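Local coordinates for protein superoxide dismutase (Leishmania major, PDB 4F2N) that probably catalyses the dismutation of superoxide to molecular oxygen and hydrogen peroxide at a mononuclear iron centre, at residues F99-F111 with N175-T189. Numbering follows the deposited sequence.
Sequences FNQAAQHFNHSFF and NAGCPLTSGLRPIFT. With FE2 (Fe (II) ion), chain N.
Phe-106, Asn-107 and Phe-110 meet Ala-176, Cys-178 and Thr-189 in a buried, largely apolar helix-against-loop-and-strand contact, where a helix of the alpha-hairpin domain lies against the C-terminal domain in the iron superoxide dismutase fold. Ala-176 sits on the helix: its CB is 3.9 Å from Ala-103 CB. Farther along, Leu-180 CD2 covers one face of the Phe-106 ring, 3.9 Å from its centroid and 25° off the normal, a CH-pi contact; Cys-178 SG approaches that ring obliquely. A chi1 of -173°, CG anti to the backbone N, sends the Phe-110 ring out toward the chain corner at Ile-187, which it meets edge-on: its CE2 lies 3.6 Å from Phe-188 N, and Thr-189 CG2 adjoins the same rim.

One direct hydrogen bond joins the segments, Asn-107 ND2 to Ala-176 O (3.2 Å, 149° at the hydrogen), the donor standing above the carbonyl plane. The same amide nitrogen donates to Gln-104 OE1 at 3.2 Å, here within the carbonyl plane. The two ND2 bonds, both near the Asn-107 amide plane, should restrain its rotation, while Trp-156 NE1 helps hold Gln-104 OE1. Gln-104 NE2 donates to the iron-bound water (3.2 Å), and His-108 NE2 ligates the metal alongside His-58, Asp-191 and His-195. Holding this N-H in place would probably influence the water's protonation, as in this family.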
loop_
_atom_site.group_PDB
_atom_site.type_symbol
_atom_site.label_atom_id
_atom_site.label_comp_id
_atom_site.label_asym_id
_atom_site.label_seq_id
_atom_site.Cartn_x
_atom_site.Cartn_y
_atom_site.Cartn_z
ATOM N N PHE B 99 10.531 13.406 -2.694
ATOM C CA PHE B 99 10.925 12.547 -1.557
ATOM C C PHE B 99 10.519 11.096 -1.839
ATOM O O PHE B 99 11.328 10.177 -1.719
ATOM C CB PHE B 99 10.309 13.022 -0.220
ATOM C CG PHE B 99 10.492 12.031 0.897
ATOM C CD1 PHE B 99 11.672 12.027 1.642
ATOM C CD2 PHE B 99 9.526 11.051 1.154
ATOM C CE1 PHE B 99 11.866 11.117 2.662
ATOM C CE2 PHE B 99 9.731 10.112 2.161
ATOM C CZ PHE B 99 10.915 10.149 2.902
ATOM N N ASN B 100 9.262 10.902 -2.230
ATOM C CA ASN B 100 8.737 9.575 -2.444
ATOM C C ASN B 100 9.511 8.819 -3.522
ATOM O O ASN B 100 9.786 7.633 -3.351
ATOM C CB ASN B 100 7.232 9.613 -2.774
ATOM C CG ASN B 100 6.360 9.914 -1.553
ATOM O OD1 ASN B 100 6.757 9.700 -0.405
ATOM N ND2 ASN B 100 5.134 10.382 -1.814
ATOM N N GLN B 101 9.862 9.485 -4.632
ATOM C CA GLN B 101 10.570 8.758 -5.706
ATOM C C GLN B 101 12.008 8.444 -5.260
ATOM O O GLN B 101 12.521 7.355 -5.528
ATOM C CB GLN B 101 10.586 9.551 -7.014
ATOM C CG GLN B 101 9.207 9.992 -7.505
ATOM C CD GLN B 101 8.280 8.836 -7.791
ATOM O OE1 GLN B 101 8.557 7.970 -8.632
ATOM N NE2 GLN B 101 7.187 8.793 -7.077
ATOM N N ALA B 102 12.653 9.404 -4.602
ATOM C CA ALA B 102 14.063 9.230 -4.159
ATOM C C ALA B 102 14.177 8.145 -3.092
ATOM O O ALA B 102 15.021 7.212 -3.206
ATOM C CB ALA B 102 14.629 10.553 -3.649
ATOM N N ALA B 103 13.290 8.205 -2.099
ATOM C CA ALA B 103 13.258 7.168 -1.045
ATOM C C ALA B 103 12.914 5.802 -1.632
ATOM O O ALA B 103 13.583 4.835 -1.312
ATOM C CB ALA B 103 12.291 7.539 0.082
ATOM N N GLN B 104 11.886 5.703 -2.486
ATOM C CA GLN B 104 11.590 4.398 -3.106
ATOM C C GLN B 104 12.747 3.865 -3.948
ATOM O O GLN B 104 12.995 2.644 -3.985
ATOM C CB GLN B 104 10.282 4.427 -3.929
ATOM C CG GLN B 104 9.025 4.472 -3.050
ATOM C CD GLN B 104 8.802 3.161 -2.267
ATOM O OE1 GLN B 104 9.444 2.922 -1.229
ATOM N NE2 GLN B 104 7.890 2.324 -2.749
ATOM N N HIS B 105 13.460 4.755 -4.648
ATOM C CA HIS B 105 14.638 4.324 -5.417
ATOM C C HIS B 105 15.679 3.731 -4.493
ATOM O O HIS B 105 16.179 2.624 -4.713
ATOM C CB HIS B 105 15.206 5.457 -6.296
ATOM C CG HIS B 105 16.492 5.106 -7.011
ATOM N ND1 HIS B 105 16.725 3.880 -7.548
ATOM C CD2 HIS B 105 17.628 5.883 -7.301
ATOM C CE1 HIS B 105 17.930 3.871 -8.145
ATOM N NE2 HIS B 105 18.497 5.083 -7.977
ATOM N N PHE B 106 15.975 4.447 -3.429
ATOM C CA PHE B 106 16.932 3.972 -2.442
ATOM C C PHE B 106 16.427 2.656 -1.818
ATOM O O PHE B 106 17.197 1.678 -1.710
ATOM C CB PHE B 106 17.162 5.032 -1.346
ATOM C CG PHE B 106 17.929 4.495 -0.155
ATOM C CD1 PHE B 106 19.321 4.548 -0.134
ATOM C CD2 PHE B 106 17.265 3.898 0.920
ATOM C CE1 PHE B 106 20.047 4.004 0.938
ATOM C CE2 PHE B 106 17.968 3.355 1.997
ATOM C CZ PHE B 106 19.373 3.416 2.006
ATOM N N ASN B 107 15.156 2.628 -1.408
ATOM C CA ASN B 107 14.637 1.462 -0.672
ATOM C C ASN B 107 14.757 0.212 -1.518
ATOM O O ASN B 107 15.196 -0.829 -1.015
ATOM C CB ASN B 107 13.179 1.650 -0.230
ATOM C CG ASN B 107 13.024 2.757 0.788
ATOM O OD1 ASN B 107 13.990 3.141 1.479
ATOM N ND2 ASN B 107 11.813 3.273 0.898
ATOM N N HIS B 108 14.392 0.314 -2.801
ATOM C CA HIS B 108 14.477 -0.862 -3.710
ATOM C C HIS B 108 15.908 -1.261 -3.980
ATOM O O HIS B 108 16.225 -2.455 -4.004
ATOM C CB HIS B 108 13.722 -0.635 -5.040
ATOM C CG HIS B 108 12.209 -0.700 -4.890
ATOM N ND1 HIS B 108 11.465 0.372 -4.499
ATOM C CD2 HIS B 108 11.329 -1.765 -5.007
ATOM C CE1 HIS B 108 10.181 0.020 -4.397
ATOM N NE2 HIS B 108 10.082 -1.297 -4.687
ATOM N N SER B 109 16.790 -0.286 -4.207
ATOM C CA SER B 109 18.212 -0.572 -4.440
ATOM C C SER B 109 18.817 -1.342 -3.290
ATOM O O SER B 109 19.590 -2.281 -3.481
ATOM C CB SER B 109 18.997 0.729 -4.712
ATOM O OG SER B 109 18.497 1.323 -5.899
ATOM N N PHE B 110 18.447 -0.940 -2.088
ATOM C CA PHE B 110 18.976 -1.556 -0.882
ATOM C C PHE B 110 18.441 -2.975 -0.772
ATOM O O PHE B 110 19.199 -3.915 -0.505
ATOM C CB PHE B 110 18.608 -0.723 0.371
ATOM C CG PHE B 110 19.286 -1.230 1.613
ATOM C CD1 PHE B 110 20.649 -0.999 1.817
ATOM C CD2 PHE B 110 18.575 -1.939 2.567
ATOM C CE1 PHE B 110 21.290 -1.462 2.965
ATOM C CE2 PHE B 110 19.214 -2.417 3.715
ATOM C CZ PHE B 110 20.565 -2.181 3.917
ATOM N N PHE B 111 17.135 -3.131 -1.031
ATOM C CA PHE B 111 16.481 -4.442 -1.082
ATOM C C PHE B 111 17.180 -5.429 -2.017
ATOM O O PHE B 111 17.393 -6.588 -1.626
ATOM C CB PHE B 111 15.017 -4.254 -1.518
ATOM C CG PHE B 111 14.136 -5.449 -1.319
ATOM C CD1 PHE B 111 14.159 -6.191 -0.129
ATOM C CD2 PHE B 111 13.225 -5.806 -2.309
ATOM C CE1 PHE B 111 13.304 -7.281 0.046
ATOM C CE2 PHE B 111 12.351 -6.899 -2.129
ATOM C CZ PHE B 111 12.392 -7.624 -0.951
ATOM N N ASN B 175 4.826 3.290 3.450
ATOM C CA ASN B 175 4.974 3.870 2.095
ATOM C C ASN B 175 6.451 4.017 1.687
ATOM O O ASN B 175 7.106 2.999 1.533
ATOM C CB ASN B 175 4.175 5.175 1.936
ATOM C CG ASN B 175 2.660 4.919 1.991
ATOM O OD1 ASN B 175 2.238 3.766 1.900
ATOM N ND2 ASN B 175 1.846 5.980 2.153
ATOM N N ALA B 176 6.940 5.247 1.509
ATOM C CA ALA B 176 8.341 5.452 1.119
ATOM C C ALA B 176 9.262 5.694 2.310
ATOM O O ALA B 176 10.451 5.932 2.136
ATOM C CB ALA B 176 8.484 6.592 0.102
ATOM N N GLY B 177 8.716 5.636 3.523
ATOM C CA GLY B 177 9.515 5.909 4.715
ATOM C C GLY B 177 10.774 5.105 4.836
ATOM O O GLY B 177 10.822 3.926 4.496
ATOM N N CYS B 178 11.794 5.755 5.374
ATOM C CA CYS B 178 13.139 5.228 5.350
ATOM C C CYS B 178 13.802 5.597 6.699
ATOM O O CYS B 178 13.811 6.779 7.067
ATOM C CB CYS B 178 13.788 6.000 4.206
ATOM S SG CYS B 178 15.428 5.515 3.811
ATOM N N PRO B 179 14.324 4.614 7.456
ATOM C CA PRO B 179 14.843 4.928 8.806
ATOM C C PRO B 179 16.048 5.878 8.835
ATOM O O PRO B 179 16.393 6.422 9.864
ATOM C CB PRO B 179 15.280 3.570 9.334
ATOM C CG PRO B 179 14.468 2.580 8.534
ATOM C CD PRO B 179 14.457 3.174 7.155
ATOM N N LEU B 180 16.685 6.087 7.702
ATOM C CA LEU B 180 17.838 6.954 7.721
ATOM C C LEU B 180 17.408 8.412 7.921
ATOM O O LEU B 180 18.235 9.228 8.291
ATOM C CB LEU B 180 18.706 6.724 6.471
ATOM C CG LEU B 180 18.021 7.011 5.148
ATOM C CD1 LEU B 180 18.147 8.499 4.932
ATOM C CD2 LEU B 180 18.707 6.260 4.012
ATOM N N THR B 181 16.117 8.730 7.736
ATOM C CA THR B 181 15.641 10.094 8.022
ATOM C C THR B 181 15.625 10.404 9.533
ATOM O O THR B 181 15.581 11.563 9.928
ATOM C CB THR B 181 14.256 10.403 7.390
ATOM O OG1 THR B 181 13.267 9.502 7.917
ATOM C CG2 THR B 181 14.330 10.234 5.852
ATOM N N SER B 182 15.669 9.380 10.373
ATOM C CA SER B 182 15.854 9.577 11.808
ATOM C C SER B 182 17.298 9.276 12.288
ATOM O O SER B 182 17.579 9.342 13.480
ATOM C CB SER B 182 14.826 8.760 12.595
ATOM O OG SER B 182 15.094 7.385 12.418
ATOM N N GLY B 183 18.212 8.983 11.373
ATOM C CA GLY B 183 19.631 8.767 11.743
ATOM C C GLY B 183 19.979 7.309 12.022
ATOM O O GLY B 183 21.096 6.998 12.468
ATOM N N LEU B 184 19.040 6.404 11.769
ATOM C CA LEU B 184 19.362 4.968 11.890
ATOM C C LEU B 184 20.122 4.510 10.642
ATOM O O LEU B 184 20.036 5.155 9.604
ATOM C CB LEU B 184 18.096 4.124 12.107
ATOM C CG LEU B 184 17.395 4.348 13.475
ATOM C CD1 LEU B 184 16.193 3.420 13.597
ATOM C CD2 LEU B 184 18.318 4.123 14.670
ATOM N N ARG B 185 20.822 3.382 10.745
ATOM C CA ARG B 185 21.619 2.860 9.651
ATOM C C ARG B 185 21.121 1.488 9.294
ATOM O O ARG B 185 21.395 0.541 10.018
ATOM C CB ARG B 185 23.098 2.802 10.071
ATOM C CG ARG B 185 23.703 4.186 10.219
ATOM C CD ARG B 185 25.165 4.142 10.692
ATOM N NE ARG B 185 25.764 5.478 10.729
ATOM C CZ ARG B 185 27.051 5.745 11.007
ATOM N NH1 ARG B 185 27.906 4.794 11.310
ATOM N NH2 ARG B 185 27.475 6.995 11.010
ATOM N N PRO B 186 20.349 1.392 8.206
ATOM C CA PRO B 186 19.787 0.120 7.747
ATOM C C PRO B 186 20.880 -0.879 7.422
ATOM O O PRO B 186 21.921 -0.494 6.872
ATOM C CB PRO B 186 19.007 0.521 6.462
ATOM C CG PRO B 186 18.671 1.975 6.688
ATOM C CD PRO B 186 19.922 2.522 7.343
ATOM N N ILE B 187 20.646 -2.152 7.763
ATOM C CA ILE B 187 21.522 -3.241 7.351
ATOM C C ILE B 187 20.759 -4.334 6.616
ATOM O O ILE B 187 21.372 -5.161 5.944
ATOM C CB ILE B 187 22.404 -3.818 8.513
ATOM C CG1 ILE B 187 21.565 -4.658 9.485
ATOM C CG2 ILE B 187 23.152 -2.691 9.239
ATOM C CD1 ILE B 187 22.366 -5.315 10.604
ATOM N N PHE B 188 19.423 -4.318 6.727
ATOM C CA PHE B 188 18.551 -5.278 6.028
ATOM C C PHE B 188 17.146 -4.700 5.903
ATOM O O PHE B 188 16.699 -3.946 6.792
ATOM C CB PHE B 188 18.485 -6.603 6.779
ATOM C CG PHE B 188 17.565 -7.607 6.109
ATOM C CD1 PHE B 188 17.877 -8.092 4.833
ATOM C CD2 PHE B 188 16.355 -7.992 6.701
ATOM C CE1 PHE B 188 17.029 -8.970 4.170
ATOM C CE2 PHE B 188 15.510 -8.903 6.053
ATOM C CZ PHE B 188 15.849 -9.381 4.780
ATOM N N THR B 189 16.477 -4.981 4.793
ATOM C CA THR B 189 15.068 -4.581 4.627
ATOM C C THR B 189 14.237 -5.651 3.931
ATOM O O THR B 189 14.773 -6.444 3.142
ATOM C CB THR B 189 14.919 -3.221 3.877
ATOM O OG1 THR B 189 13.606 -2.695 4.113
ATOM C CG2 THR B 189 15.073 -3.373 2.361
HETATM FE FE FE2 N . 8.586 -2.519 -3.996
HETATM O O HOH W 1 5.954 7.920 1.729
HETATM O O HOH W 2 7.879 -0.875 -2.618
#